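Local coordinates for PHD finger protein 14 (Danio rerio, PDB 7D86), which binds the histone H3 tail through a PZP module of zinc fingers, preferring unmodified H3, and represses PDGFRA expression, at residues L100-P103 / G104-F107. Numbering follows the deposited sequence.
Sequences LYVP and GVAF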
ATOM      1  N   LEU A 100      -2.338  -5.571   0.100  1.00 30.36           N
ATOM      2  CA  LEU A 100      -1.505  -6.425  -0.746  1.00 29.42           C
ATOM      3  C   LEU A 100      -0.410  -7.125   0.041  1.00 33.35           C
ATOM      4  O   LEU A 100       0.067  -8.186  -0.380  1.00 35.00           O
ATOM      5  CB  LEU A 100      -0.870  -5.607  -1.868  1.00 32.64           C
ATOM      6  CG  LEU A 100      -1.883  -4.920  -2.785  1.00 39.40           C
ATOM      7  CD1 LEU A 100      -1.177  -4.055  -3.820  1.00 37.70           C
ATOM      8  CD2 LEU A 100      -2.757  -5.980  -3.448  1.00 40.72           C
ATOM      9  N   TYR A 101       0.023  -6.552   1.161  1.00 30.91           N
ATOM     10  CA  TYR A 101       1.228  -7.050   1.807  1.00 28.04           C
ATOM     11  C   TYR A 101       0.994  -7.694   3.161  1.00 30.19           C
ATOM     12  O   TYR A 101       1.822  -8.501   3.583  1.00 27.39           O
ATOM     13  CB  TYR A 101       2.265  -5.921   1.952  1.00 26.52           C
ATOM     14  CG  TYR A 101       2.939  -5.585   0.652  1.00 26.70           C
ATOM     15  CD1 TYR A 101       2.355  -4.689  -0.244  1.00 28.24           C
ATOM     16  CD2 TYR A 101       4.153  -6.174   0.298  1.00 27.77           C
ATOM     17  CE1 TYR A 101       2.960  -4.386  -1.448  1.00 25.33           C
ATOM     18  CE2 TYR A 101       4.769  -5.865  -0.907  1.00 29.90           C
ATOM     19  CZ  TYR A 101       4.165  -4.973  -1.774  1.00 27.83           C
ATOM     20  OH  TYR A 101       4.748  -4.666  -2.976  1.00 30.84           O
ATOM     21  N   VAL A 102      -0.092  -7.367   3.855  1.00 28.42           N
ATOM     22  CA  VAL A 102      -0.374  -8.014   5.134  1.00 27.22           C
ATOM     23  C   VAL A 102      -0.838  -9.442   4.864  1.00 31.07           C
ATOM     24  O   VAL A 102      -1.808  -9.655   4.120  1.00 31.26           O
ATOM     25  CB  VAL A 102      -1.405  -7.219   5.956  1.00 28.08           C
ATOM     26  CG1 VAL A 102      -1.786  -7.994   7.222  1.00 26.58           C
ATOM     27  CG2 VAL A 102      -0.850  -5.841   6.325  1.00 28.38           C
ATOM     28  N   PRO A 103      -0.165 -10.450   5.421  1.00 28.79           N
ATOM     29  CA  PRO A 103      -0.588 -11.841   5.186  1.00 31.80           C
ATOM     30  C   PRO A 103      -2.020 -12.098   5.637  1.00 29.88           C
ATOM     31  O   PRO A 103      -2.509 -11.518   6.605  1.00 32.74           O
ATOM     32  CB  PRO A 103       0.405 -12.663   6.020  1.00 29.91           C
ATOM     33  CG  PRO A 103       1.622 -11.798   6.146  1.00 30.85           C
ATOM     34  CD  PRO A 103       1.116 -10.360   6.143  1.00 28.14           C
ATOM     35  N   GLY A 104      -2.688 -13.004   4.930  1.00 34.64           N
ATOM     36  CA  GLY A 104      -4.021 -13.428   5.298  1.00 33.75           C
ATOM     37  C   GLY A 104      -5.135 -12.528   4.811  1.00 33.70           C
ATOM     38  O   GLY A 104      -6.304 -12.792   5.117  1.00 36.66           O
ATOM     39  N   VAL A 105      -4.818 -11.470   4.076  1.00 34.17           N
ATOM     40  CA  VAL A 105      -5.821 -10.620   3.452  1.00 36.27           C
ATOM     41  C   VAL A 105      -6.062 -11.137   2.038  1.00 40.07           C
ATOM     42  O   VAL A 105      -5.113 -11.362   1.279  1.00 38.75           O
ATOM     43  CB  VAL A 105      -5.376  -9.150   3.446  1.00 39.62           C
ATOM     44  CG1 VAL A 105      -6.452  -8.276   2.830  1.00 42.81           C
ATOM     45  CG2 VAL A 105      -5.064  -8.669   4.866  1.00 35.83           C
ATOM     46  N   ALA A 106      -7.329 -11.350   1.687  1.00 47.14           N
ATOM     47  CA  ALA A 106      -7.680 -11.760   0.327  1.00 47.66           C
ATOM     48  C   ALA A 106      -7.763 -10.497  -0.519  1.00 51.00           C
ATOM     49  O   ALA A 106      -8.824  -9.887  -0.671  1.00 46.05           O
ATOM     50  CB  ALA A 106      -8.986 -12.543   0.306  1.00 45.96           C
ATOM     51  N   PHE A 107      -6.616 -10.088  -1.069  1.00 53.97           N
ATOM     52  CA  PHE A 107      -6.531  -8.795  -1.736  1.00 53.69           C
ATOM     53  C   PHE A 107      -7.132  -8.808  -3.134  1.00 56.32           C
ATOM     54  O   PHE A 107      -7.442  -7.738  -3.668  1.00 59.08           O
ATOM     55  CB  PHE A 107      -5.077  -8.307  -1.798  1.00 55.29           C
ATOM     56  CG  PHE A 107      -4.086  -9.361  -2.208  1.00 55.04           C
ATOM     57  CD1 PHE A 107      -3.942  -9.719  -3.537  1.00 53.00           C
ATOM     58  CD2 PHE A 107      -3.274  -9.970  -1.262  1.00 54.80           C
ATOM     59  CE1 PHE A 107      -3.024 -10.680  -3.915  1.00 59.00           C
ATOM     60  CE2 PHE A 107      -2.352 -10.932  -1.633  1.00 55.81           C
ATOM     61  CZ  PHE A 107      -2.227 -11.288  -2.961  1.00 57.31           C
TER
HETATM   62  O   HOH W   1      -2.403 -12.010   1.862  1.00 43.29           O
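The side chains of L100 and F107 cross at about a right angle, the leucine offering one methyl, CD2, which sits 3.7 Å from F107 CB and 3.8 Å from F107 CG at the root of the ring. F107 holds CG between its backbone N and carbonyl carbon (chi1 45°), a turn that swings the ring back over the end of the helix, where F107 CD2 lies 4.0 Å from L100 CA and F107 CE2 3.9 Å from L100 O. With an alanine here L100 CD2 would keep CB but probably lose the ring atoms, and F181 one edge-to-face neighbour, keeping Y101. The chain reverses between L100 and F107 through a type II beta turn from V102 to V105, just after helix 96-101, which carries the zinc ligand C98 of the pre-PHD finger. G104 takes the third position with positive phi (83°), where a side chain would clash with P103 O. At the turn's ends V105 CG2 reaches V102 CB at 4.1 Å, the two valines meeting obliquely, V105 packing on V116 and V102 on V159. Inside the loop one water can donate to V105 O (2.8 Å) or, weakly, V102 O, perhaps not both.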